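Local coordinates for polyhomeotic-proximal chromatin protein (Drosophila melanogaster, PDB 1KW4) that helps maintain transcriptional repression of homeotic genes as a Polycomb group protein of the PRC1 complex and forms a helical polymer through its SAM domain, at residues S15-S18 and N24-R27; Q33-D38 and M61-G66; K55-A60 and G66-I71. The protein carries 1 engineered substitution. All coordinates share one frame; numbering follows the deposited sequence.

Contact 1: S15-S18 and N24-R27; sequences SSWS and NFIR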
ATOM      1  N   SER A  15      -7.513  -3.390  -8.833  1.00 19.29           N
ATOM      2  CA  SER A  15      -8.528  -4.268  -8.268  1.00 21.21           C
ATOM      3  C   SER A  15      -8.201  -5.756  -8.449  1.00 21.88           C
ATOM      4  O   SER A  15      -8.744  -6.600  -7.738  1.00 22.48           O
ATOM      5  CB  SER A  15      -9.903  -3.953  -8.879  1.00 23.92           C
ATOM      6  OG  SER A  15      -9.861  -4.013 -10.295  1.00 25.96           O
ATOM      7  N   SER A  16      -7.311  -6.074  -9.388  1.00 20.90           N
ATOM      8  CA  SER A  16      -6.921  -7.463  -9.644  1.00 21.73           C
ATOM      9  C   SER A  16      -5.663  -7.909  -8.886  1.00 22.61           C
ATOM     10  O   SER A  16      -5.305  -9.092  -8.915  1.00 23.96           O
ATOM     11  CB  SER A  16      -6.683  -7.679 -11.143  1.00 23.27           C
ATOM     12  OG  SER A  16      -5.459  -7.078 -11.554  1.00 26.74           O
ATOM     13  N   TRP A  17      -4.996  -6.977  -8.210  1.00 20.31           N
ATOM     14  CA  TRP A  17      -3.764  -7.307  -7.483  1.00 19.13           C
ATOM     15  C   TRP A  17      -3.961  -8.226  -6.281  1.00 18.42           C
ATOM     16  O   TRP A  17      -4.888  -8.054  -5.493  1.00 19.01           O
ATOM     17  CB  TRP A  17      -3.064  -6.030  -6.997  1.00 18.34           C
ATOM     18  CG  TRP A  17      -2.541  -5.105  -8.073  1.00 18.65           C
ATOM     19  CD1 TRP A  17      -2.737  -5.201  -9.427  1.00 19.38           C
ATOM     20  CD2 TRP A  17      -1.791  -3.902  -7.862  1.00 19.02           C
ATOM     21  NE1 TRP A  17      -2.161  -4.123 -10.068  1.00 19.71           N
ATOM     22  CE2 TRP A  17      -1.575  -3.313  -9.129  1.00 21.02           C
ATOM     23  CE3 TRP A  17      -1.283  -3.264  -6.720  1.00 20.43           C
ATOM     24  CZ2 TRP A  17      -0.873  -2.112  -9.285  1.00 21.98           C
ATOM     25  CZ3 TRP A  17      -0.587  -2.071  -6.874  1.00 20.30           C
ATOM     26  CH2 TRP A  17      -0.387  -1.505  -8.148  1.00 21.21           C
ATOM     27  N   SER A  18      -3.071  -9.203  -6.139  1.00 19.05           N
ATOM     28  CA  SER A  18      -3.121 -10.127  -5.011  1.00 18.59           C
ATOM     29  C   SER A  18      -2.366  -9.500  -3.834  1.00 19.63           C
ATOM     30  O   SER A  18      -1.796  -8.416  -3.962  1.00 17.34           O
ATOM     31  CB  SER A  18      -2.440 -11.446  -5.382  1.00 20.96           C
ATOM     32  OG  SER A  18      -1.059 -11.238  -5.647  1.00 19.93           O
ATOM     33  N   ASN A  24       4.877  -6.356  -3.384  1.00 18.45           N
ATOM     34  CA  ASN A  24       5.949  -5.991  -4.306  1.00 19.91           C
ATOM     35  C   ASN A  24       5.864  -4.503  -4.665  1.00 20.56           C
ATOM     36  O   ASN A  24       6.888  -3.835  -4.845  1.00 21.39           O
ATOM     37  CB  ASN A  24       5.881  -6.864  -5.564  1.00 22.51           C
ATOM     38  CG  ASN A  24       6.465  -8.252  -5.336  1.00 25.40           C
ATOM     39  OD1 ASN A  24       7.641  -8.387  -4.997  1.00 28.69           O
ATOM     40  ND2 ASN A  24       5.649  -9.284  -5.515  1.00 26.31           N
ATOM     41  N   PHE A  25       4.640  -3.995  -4.760  1.00 20.02           N
ATOM     42  CA  PHE A  25       4.393  -2.584  -5.054  1.00 20.04           C
ATOM     43  C   PHE A  25       4.975  -1.727  -3.919  1.00 20.08           C
ATOM     44  O   PHE A  25       5.668  -0.734  -4.164  1.00 20.76           O
ATOM     45  CB  PHE A  25       2.878  -2.356  -5.189  1.00 20.35           C
ATOM     46  CG  PHE A  25       2.466  -0.903  -5.215  1.00 21.42           C
ATOM     47  CD1 PHE A  25       2.728  -0.104  -6.324  1.00 22.71           C
ATOM     48  CD2 PHE A  25       1.777  -0.349  -4.136  1.00 21.55           C
ATOM     49  CE1 PHE A  25       2.309   1.227  -6.362  1.00 23.76           C
ATOM     50  CE2 PHE A  25       1.352   0.983  -4.162  1.00 24.37           C
ATOM     51  CZ  PHE A  25       1.620   1.771  -5.282  1.00 24.61           C
ATOM     52  N   ILE A  26       4.705  -2.124  -2.677  1.00 18.36           N
ATOM     53  CA  ILE A  26       5.206  -1.397  -1.508  1.00 17.88           C
ATOM     54  C   ILE A  26       6.738  -1.481  -1.432  1.00 21.12           C
ATOM     55  O   ILE A  26       7.413  -0.488  -1.141  1.00 20.76           O
ATOM     56  CB  ILE A  26       4.564  -1.958  -0.198  1.00 18.81           C
ATOM     57  CG1 ILE A  26       3.045  -1.721  -0.214  1.00 16.95           C
ATOM     58  CG2 ILE A  26       5.185  -1.301   1.034  1.00 19.18           C
ATOM     59  CD1 ILE A  26       2.627  -0.241  -0.344  1.00 18.61           C
ATOM     60  N   ARG A  27       7.289  -2.660  -1.712  1.00 19.03           N
ATOM     61  CA  ARG A  27       8.736  -2.867  -1.675  1.00 22.98           C
ATOM     62  C   ARG A  27       9.495  -1.902  -2.582  1.00 24.19           C
ATOM     63  O   ARG A  27      10.603  -1.467  -2.249  1.00 26.10           O
ATOM     64  CB  ARG A  27       9.075  -4.306  -2.090  1.00 24.41           C
ATOM     65  CG  ARG A  27      10.574  -4.585  -2.237  1.00 27.96           C
ATOM     66  CD  ARG A  27      11.285  -4.582  -0.895  1.00 31.95           C
ATOM     67  NE  ARG A  27      12.718  -4.859  -1.029  1.00 36.43           N
ATOM     68  CZ  ARG A  27      13.613  -3.992  -1.498  1.00 39.30           C
ATOM     69  NH1 ARG A  27      13.234  -2.779  -1.883  1.00 38.65           N
ATOM     70  NH2 ARG A  27      14.893  -4.336  -1.578  1.00 41.21           N
TER
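Trp17 and Phe25 meet side chain to side chain, and this single aromatic pair makes up the whole contact between the loop of residues 15-18 and the helical turn 24-27. The far corner of the indole does the touching: Trp17 CZ3 sits over one face of the phenyl ring, 3.7 Å from Phe25 CG and displaced toward the rim, while Trp17 CH2 lies 3.9 Å from Phe25 CD1. The two planes are inclined at 56°, and the centroids of the phenyl ring and the six-membered indole ring are 5.2 Å apart. Phe25 reaches the indole because its CG stands anti to the backbone N (chi1 168°), which swings the ring off the helix toward the loop. Both residues are buried, and two broad, largely apolar rings suit this place because together they bridge the 9.7 Å between Trp17 CA and Phe25 CA by van der Waals contact.

The polar interactions lie around this pair. The indole N-H of buried Trp17, at NE1, is satisfied by a hydrogen bond with Pro12 O. Ser18 is the N-cap of helix 19-27: its side chain caps a backbone N of the first turn, and Ser18 N is hydrogen-bonded to Asp21 OD2.

Trp17 also packs on Leu49 of helix 46-51 and shares a backbone hydrogen bond with Gly46, whereas Phe25 leans on Lys74 and Ile78 of helix 65-78. The pair thus fills a place in the SAM bundle between helix 19-27, helix 46-51 and helix 65-78.

Contact 2: Q33-D38 and M61-G66; sequences QDYVDD and MGMKLG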
ATOM      1  N   GLN A  33       9.961   0.346   2.150  1.00 28.36           N
ATOM      2  CA  GLN A  33      10.354  -1.055   2.284  1.00 30.92           C
ATOM      3  C   GLN A  33      10.212  -1.677   3.675  1.00 29.88           C
ATOM      4  O   GLN A  33      10.036  -2.890   3.789  1.00 28.50           O
ATOM      5  CB  GLN A  33      11.785  -1.252   1.770  1.00 34.46           C
ATOM      6  CG  GLN A  33      12.877  -0.718   2.674  1.00 41.03           C
ATOM      7  CD  GLN A  33      14.250  -0.820   2.033  1.00 45.62           C
ATOM      8  OE1 GLN A  33      14.662  -1.893   1.583  1.00 48.21           O
ATOM      9  NE2 GLN A  33      14.968   0.298   1.986  1.00 48.21           N
ATOM     10  N   ASP A  34      10.269  -0.868   4.729  1.00 28.24           N
ATOM     11  CA  ASP A  34      10.143  -1.401   6.084  1.00 29.49           C
ATOM     12  C   ASP A  34       8.724  -1.846   6.432  1.00 26.71           C
ATOM     13  O   ASP A  34       8.505  -2.454   7.480  1.00 27.14           O
ATOM     14  CB  ASP A  34      10.587  -0.370   7.126  1.00 34.43           C
ATOM     15  CG  ASP A  34      12.035   0.043   6.967  1.00 39.31           C
ATOM     16  OD1 ASP A  34      12.892  -0.844   6.767  1.00 41.56           O
ATOM     17  OD2 ASP A  34      12.316   1.257   7.056  1.00 44.39           O
ATOM     18  N   TYR A  35       7.768  -1.554   5.556  1.00 23.37           N
ATOM     19  CA  TYR A  35       6.373  -1.906   5.815  1.00 23.24           C
ATOM     20  C   TYR A  35       5.836  -3.090   5.002  1.00 21.21           C
ATOM     21  O   TYR A  35       4.659  -3.439   5.107  1.00 20.67           O
ATOM     22  CB  TYR A  35       5.497  -0.667   5.589  1.00 23.77           C
ATOM     23  CG  TYR A  35       5.854   0.490   6.504  1.00 24.83           C
ATOM     24  CD1 TYR A  35       5.506   0.468   7.855  1.00 27.97           C
ATOM     25  CD2 TYR A  35       6.563   1.593   6.026  1.00 26.80           C
ATOM     26  CE1 TYR A  35       5.856   1.518   8.711  1.00 28.85           C
ATOM     27  CE2 TYR A  35       6.920   2.649   6.873  1.00 28.38           C
ATOM     28  CZ  TYR A  35       6.562   2.603   8.213  1.00 29.91           C
ATOM     29  OH  TYR A  35       6.904   3.638   9.055  1.00 32.42           O
ATOM     30  N   VAL A  36       6.699  -3.724   4.215  1.00 20.49           N
ATOM     31  CA  VAL A  36       6.277  -4.860   3.401  1.00 20.15           C
ATOM     32  C   VAL A  36       5.639  -5.977   4.235  1.00 21.09           C
ATOM     33  O   VAL A  36       4.577  -6.487   3.883  1.00 21.37           O
ATOM     34  CB  VAL A  36       7.468  -5.446   2.588  1.00 19.90           C
ATOM     35  CG1 VAL A  36       7.065  -6.761   1.935  1.00 21.74           C
ATOM     36  CG2 VAL A  36       7.899  -4.457   1.515  1.00 20.84           C
ATOM     37  N   ASP A  37       6.273  -6.361   5.339  1.00 22.17           N
ATOM     38  CA  ASP A  37       5.709  -7.428   6.163  1.00 24.96           C
ATOM     39  C   ASP A  37       4.355  -7.074   6.773  1.00 24.47           C
ATOM     40  O   ASP A  37       3.513  -7.952   6.962  1.00 26.05           O
ATOM     41  CB  ASP A  37       6.687  -7.835   7.271  1.00 26.71           C
ATOM     42  CG  ASP A  37       7.930  -8.520   6.728  1.00 31.99           C
ATOM     43  OD1 ASP A  37       7.874  -9.051   5.597  1.00 32.31           O
ATOM     44  OD2 ASP A  37       8.959  -8.539   7.439  1.00 36.14           O
ATOM     45  N   ASP A  38       4.145  -5.798   7.084  1.00 23.96           N
ATOM     46  CA  ASP A  38       2.874  -5.361   7.659  1.00 25.43           C
ATOM     47  C   ASP A  38       1.740  -5.527   6.649  1.00 23.46           C
ATOM     48  O   ASP A  38       0.643  -5.963   7.008  1.00 22.31           O
ATOM     49  CB  ASP A  38       2.954  -3.900   8.108  1.00 29.45           C
ATOM     50  CG  ASP A  38       3.967  -3.687   9.213  1.00 36.67           C
ATOM     51  OD1 ASP A  38       3.963  -4.481  10.179  1.00 38.72           O
ATOM     52  OD2 ASP A  38       4.760  -2.725   9.121  1.00 40.49           O
HETATM   53  N   MSE A  61      -2.245   1.092  11.148  1.00 40.79           N
HETATM   54  CA  MSE A  61      -1.002   0.378  10.872  1.00 40.50           C
HETATM   55  C   MSE A  61       0.260   0.950  11.539  1.00 39.32           C
HETATM   56  O   MSE A  61       1.342   0.385  11.401  1.00 40.03           O
HETATM   57  CB  MSE A  61      -0.812   0.255   9.351  1.00 43.08           C
HETATM   58  CG  MSE A  61      -1.896  -0.611   8.686  1.00 46.21           C
HETATM   59 SE   MSE A  61      -1.773  -0.847   6.751  1.00 50.87          SE
HETATM   60  CE  MSE A  61      -0.199  -1.983   6.699  1.00 46.46           C
ATOM     61  N   GLY A  62       0.116   2.056  12.266  1.00 37.59           N
ATOM     62  CA  GLY A  62       1.249   2.657  12.962  1.00 35.16           C
ATOM     63  C   GLY A  62       2.392   3.155  12.094  1.00 32.88           C
ATOM     64  O   GLY A  62       3.538   3.251  12.538  1.00 33.07           O
HETATM   65  N   MSE A  63       2.073   3.495  10.854  1.00 30.54           N
HETATM   66  CA  MSE A  63       3.058   3.975   9.891  1.00 27.54           C
HETATM   67  C   MSE A  63       3.399   5.456  10.085  1.00 25.68           C
HETATM   68  O   MSE A  63       2.580   6.231  10.582  1.00 24.23           O
HETATM   69  CB  MSE A  63       2.493   3.753   8.488  1.00 30.55           C
HETATM   70  CG  MSE A  63       3.445   3.960   7.343  1.00 33.34           C
HETATM   71 SE   MSE A  63       2.533   3.405   5.727  1.00 41.93          SE
HETATM   72  CE  MSE A  63       2.232   1.560   6.172  1.00 32.91           C
ATOM     73  N   LYS A  64       4.616   5.841   9.704  1.00 23.83           N
ATOM     74  CA  LYS A  64       5.030   7.239   9.795  1.00 24.29           C
ATOM     75  C   LYS A  64       4.264   7.989   8.702  1.00 24.08           C
ATOM     76  O   LYS A  64       3.898   7.409   7.672  1.00 20.88           O
ATOM     77  CB  LYS A  64       6.544   7.370   9.597  1.00 25.75           C
ATOM     78  CG  LYS A  64       7.355   6.858  10.787  1.00 29.03           C
ATOM     79  CD  LYS A  64       8.844   7.114  10.620  1.00 34.19           C
ATOM     80  CE  LYS A  64       9.603   6.803  11.907  1.00 36.82           C
ATOM     81  NZ  LYS A  64      11.021   7.277  11.874  1.00 40.06           N
ATOM     82  N   LEU A  65       4.017   9.274   8.925  1.00 22.85           N
ATOM     83  CA  LEU A  65       3.242  10.074   7.984  1.00 22.85           C
ATOM     84  C   LEU A  65       3.786  10.190   6.558  1.00 22.90           C
ATOM     85  O   LEU A  65       3.009  10.164   5.599  1.00 24.25           O
ATOM     86  CB  LEU A  65       3.014  11.475   8.571  1.00 24.90           C
ATOM     87  CG  LEU A  65       2.051  12.397   7.817  1.00 26.10           C
ATOM     88  CD1 LEU A  65       0.682  11.741   7.688  1.00 28.02           C
ATOM     89  CD2 LEU A  65       1.936  13.722   8.568  1.00 28.04           C
ATOM     90  N   GLY A  66       5.103  10.316   6.416  1.00 22.36           N
ATOM     91  CA  GLY A  66       5.708  10.449   5.099  1.00 22.87           C
ATOM     92  C   GLY A  66       5.388   9.265   4.205  1.00 23.64           C
ATOM     93  O   GLY A  66       4.838   9.431   3.112  1.00 22.35           O
TER
HETATM   94  O   HOH W   1       6.828   3.126  11.905  1.00 46.05           O
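Tyr35 lays one face of its ring against the side chain of Met63, a selenomethionine in the crystal, and this is the tightly packed part of the contact. Met63 CG stands over the ring, 3.5 Å from Tyr35 CZ, in a CH-pi contact. Its selenium lies almost on the ring normal, 9° off and 4.4 Å from the centroid, giving a Met-aromatic contact. The bend at chi3 (-61°) turns the terminal methyl back onto the ring, so that Met63 CE rests 3.8 Å from Tyr35 CG. A long, flexible, polarizable chain is well suited to following a flat ring in this way.

At the outer end the phenol becomes polar. Lys64 N donates to Tyr35 OH over 3.2 Å, nearly straight at 166°; Lys64 is the N-cap of helix 65-78. The hydroxyl also hydrogen-bonds a water at 2.9 Å, and that water makes a weak bond to Gly62 O. A phenylalanine here would lack the hydroxyl, and Lys64 N and the water would probably be left without that partner.

In contrast to buried Met63, the rim of the contact is formed by partly exposed Asp38 and exposed Lys64. Met61, also selenomethionine, brings only its methyl to the other segment, CE lying 3.9 Å from Asp38 CB. The aliphatic start of Lys64 passes the phenol oxygen before its extended chain leads away. Gly62, with positive phi, makes the turn out of the preceding helix.

Met63 continues inward onto Leu57 and Phe39, while Tyr35 also touches Pro67. The loop between helices 54-60 and 65-78 is thereby packed against the 3-10 turn 33-35 and the first turn of helix 36-41.

Contact 3: K55-A60 and G66-I71; sequences KHLVNA and GPALKI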
ATOM      1  N   LYS A  55      -5.507   7.841   7.441  1.00 37.51           N
ATOM      2  CA  LYS A  55      -5.872   7.499   8.821  1.00 37.19           C
ATOM      3  C   LYS A  55      -5.622   6.029   9.164  1.00 36.34           C
ATOM      4  O   LYS A  55      -5.160   5.709  10.261  1.00 36.15           O
ATOM      5  CB  LYS A  55      -7.351   7.822   9.082  1.00 40.18           C
ATOM      6  CG  LYS A  55      -8.319   6.844   8.423  1.00 43.35           C
ATOM      7  CD  LYS A  55      -9.755   7.017   8.906  1.00 46.90           C
ATOM      8  CE  LYS A  55     -10.401   8.267   8.337  1.00 48.69           C
ATOM      9  NZ  LYS A  55     -11.836   8.363   8.741  1.00 50.75           N
ATOM     10  N   HIS A  56      -5.942   5.137   8.230  1.00 33.87           N
ATOM     11  CA  HIS A  56      -5.760   3.704   8.431  1.00 33.41           C
ATOM     12  C   HIS A  56      -4.283   3.333   8.495  1.00 32.16           C
ATOM     13  O   HIS A  56      -3.876   2.500   9.304  1.00 31.02           O
ATOM     14  CB  HIS A  56      -6.427   2.934   7.288  1.00 34.87           C
ATOM     15  CG  HIS A  56      -7.900   3.174   7.179  1.00 36.10           C
ATOM     16  ND1 HIS A  56      -8.550   3.264   5.968  1.00 37.66           N
ATOM     17  CD2 HIS A  56      -8.853   3.321   8.130  1.00 37.00           C
ATOM     18  CE1 HIS A  56      -9.841   3.457   6.179  1.00 37.26           C
ATOM     19  NE2 HIS A  56     -10.051   3.495   7.481  1.00 36.33           N
ATOM     20  N   LEU A  57      -3.492   3.952   7.626  1.00 31.40           N
ATOM     21  CA  LEU A  57      -2.057   3.700   7.566  1.00 31.82           C
ATOM     22  C   LEU A  57      -1.355   4.165   8.837  1.00 32.88           C
ATOM     23  O   LEU A  57      -0.615   3.406   9.462  1.00 34.35           O
ATOM     24  CB  LEU A  57      -1.451   4.420   6.355  1.00 30.62           C
ATOM     25  CG  LEU A  57      -1.923   3.944   4.977  1.00 31.18           C
ATOM     26  CD1 LEU A  57      -1.463   4.907   3.893  1.00 32.33           C
ATOM     27  CD2 LEU A  57      -1.387   2.550   4.722  1.00 30.56           C
ATOM     28  N   VAL A  58      -1.592   5.418   9.210  1.00 34.88           N
ATOM     29  CA  VAL A  58      -0.971   5.997  10.394  1.00 36.83           C
ATOM     30  C   VAL A  58      -1.536   5.436  11.697  1.00 38.92           C
ATOM     31  O   VAL A  58      -0.791   4.929  12.536  1.00 39.68           O
ATOM     32  CB  VAL A  58      -1.124   7.538  10.396  1.00 36.69           C
ATOM     33  CG1 VAL A  58      -0.543   8.122  11.679  1.00 38.03           C
ATOM     34  CG2 VAL A  58      -0.419   8.132   9.185  1.00 35.94           C
ATOM     35  N   ASN A  59      -2.853   5.513  11.863  1.00 40.79           N
ATOM     36  CA  ASN A  59      -3.485   5.025  13.085  1.00 43.20           C
ATOM     37  C   ASN A  59      -3.561   3.506  13.194  1.00 42.54           C
ATOM     38  O   ASN A  59      -3.011   2.918  14.125  1.00 44.00           O
ATOM     39  CB  ASN A  59      -4.890   5.622  13.227  1.00 44.75           C
ATOM     40  CG  ASN A  59      -4.869   7.134  13.344  1.00 47.18           C
ATOM     41  OD1 ASN A  59      -4.200   7.693  14.214  1.00 49.74           O
ATOM     42  ND2 ASN A  59      -5.607   7.807  12.465  1.00 48.95           N
ATOM     43  N   ALA A  60      -4.237   2.870  12.245  1.00 42.81           N
ATOM     44  CA  ALA A  60      -4.393   1.421  12.265  1.00 41.45           C
ATOM     45  C   ALA A  60      -3.103   0.630  12.053  1.00 41.30           C
ATOM     46  O   ALA A  60      -2.886  -0.387  12.706  1.00 40.94           O
ATOM     47  CB  ALA A  60      -5.436   0.998  11.233  1.00 42.78           C
ATOM     48  N   GLY A  66       5.103  10.316   6.416  1.00 22.36           N
ATOM     49  CA  GLY A  66       5.708  10.449   5.099  1.00 22.87           C
ATOM     50  C   GLY A  66       5.388   9.265   4.205  1.00 23.64           C
ATOM     51  O   GLY A  66       4.838   9.431   3.112  1.00 22.35           O
ATOM     52  N   PRO A  67       5.738   8.049   4.642  1.00 22.74           N
ATOM     53  CA  PRO A  67       5.461   6.853   3.845  1.00 22.76           C
ATOM     54  C   PRO A  67       3.966   6.703   3.564  1.00 20.91           C
ATOM     55  O   PRO A  67       3.573   6.344   2.457  1.00 22.54           O
ATOM     56  CB  PRO A  67       6.007   5.725   4.718  1.00 22.93           C
ATOM     57  CG  PRO A  67       7.171   6.372   5.393  1.00 25.14           C
ATOM     58  CD  PRO A  67       6.627   7.733   5.775  1.00 23.08           C
ATOM     59  N   ALA A  68       3.134   6.986   4.564  1.00 20.35           N
ATOM     60  CA  ALA A  68       1.688   6.873   4.402  1.00 22.35           C
ATOM     61  C   ALA A  68       1.176   7.788   3.289  1.00 24.43           C
ATOM     62  O   ALA A  68       0.355   7.375   2.466  1.00 23.35           O
ATOM     63  CB  ALA A  68       0.978   7.197   5.718  1.00 22.19           C
ATOM     64  N   LEU A  69       1.659   9.028   3.260  1.00 24.44           N
ATOM     65  CA  LEU A  69       1.230   9.976   2.231  1.00 26.36           C
ATOM     66  C   LEU A  69       1.653   9.543   0.831  1.00 25.78           C
ATOM     67  O   LEU A  69       0.894   9.692  -0.133  1.00 26.39           O
ATOM     68  CB  LEU A  69       1.792  11.370   2.517  1.00 26.54           C
ATOM     69  CG  LEU A  69       1.225  12.093   3.740  1.00 28.79           C
ATOM     70  CD1 LEU A  69       2.046  13.346   4.010  1.00 29.23           C
ATOM     71  CD2 LEU A  69      -0.236  12.442   3.507  1.00 30.96           C
ATOM     72  N   LYS A  70       2.866   9.014   0.720  1.00 25.44           N
ATOM     73  CA  LYS A  70       3.389   8.566  -0.564  1.00 26.18           C
ATOM     74  C   LYS A  70       2.595   7.388  -1.128  1.00 24.65           C
ATOM     75  O   LYS A  70       2.364   7.314  -2.337  1.00 24.04           O
ATOM     76  CB  LYS A  70       4.872   8.212  -0.417  1.00 27.86           C
ATOM     77  CG  LYS A  70       5.738   9.442  -0.140  1.00 32.19           C
ATOM     78  CD  LYS A  70       6.981   9.127   0.684  1.00 35.20           C
ATOM     79  CE  LYS A  70       8.035   8.402  -0.122  1.00 37.70           C
ATOM     80  NZ  LYS A  70       9.283   8.251   0.678  1.00 36.56           N
ATOM     81  N   ILE A  71       2.165   6.474  -0.263  1.00 22.87           N
ATOM     82  CA  ILE A  71       1.387   5.325  -0.722  1.00 22.60           C
ATOM     83  C   ILE A  71       0.023   5.770  -1.250  1.00 24.25           C
ATOM     84  O   ILE A  71      -0.386   5.391  -2.349  1.00 24.11           O
ATOM     85  CB  ILE A  71       1.193   4.292   0.414  1.00 21.73           C
ATOM     86  CG1 ILE A  71       2.546   3.662   0.760  1.00 21.04           C
ATOM     87  CG2 ILE A  71       0.189   3.213  -0.006  1.00 21.79           C
ATOM     88  CD1 ILE A  71       2.521   2.808   2.011  1.00 23.21           C
TER
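Leu57 and Ala68 meet with no aromatic ring between them; the one aromatic ring within the two segments, that of His56, has the CG of Lys55 over one face, 3.6 Å above its plane, and hydrogen-bonds through ND1 to the backbone N of Lys53. The contact itself is aliphatic. Leu57 CB lies 3.7 Å from Ala68 CB, and Leu57 CD1 runs on across the neighbouring helix to within 3.4 Å of Ala68 O, a packing contact. With chi1 at -65° and chi2 nearly straight, the leucine's CD1 branch extends over Ala68 and on toward Ile71, whose CB it approaches at 4.4 Å. Val58 adds one branch from the next position, its CG2 3.9 Å from Ala68 CB, so the alanine methyl touches two larger side chains.

The short helical segments run nearly antiparallel, at 156°, with axes 9.3 Å apart. Alanine suits the closest point, where Leu57 CA and Ala68 CA are 5.8 Å apart, because its single methyl takes up little room between the backbones. Leu57 and Ile71 both reach Phe39 and Met63, which carries the packing into the core.

Since every meeting of side chains here is apolar, the contact between the two segments rests on burial and fit of shape; Asn59 ND2, with its weak bond to Lys55 O, serves its own helix, and Lys70 NZ turns to a loop, where it bonds to Pro30 O.

All three contacts belong to one small helical SAM domain. Contacts 2 and 3 are neighbours, their centres about 7 Å apart; they share Gly66 and interlock along the chain. Two probable hydrogen bonds join them through the chain that connects helices 54-60 and 65-78: Met61 N to His56 O (2.8 Å) and Met63 N to Leu57 O (3.0 Å). Met63 SE also lies 3.8 Å from both Ala68 CA and Ile71 CD1. Contact 1 lies across the chain's centre, about 15 Å from contact 2 and 16 Å from contact 3, centre to centre. Ile26 CD1 meets Ile71 CD1 at 3.9 Å, linking contact 1 to contact 3, while Arg27 and Ile26 touch Val36 of contact 2.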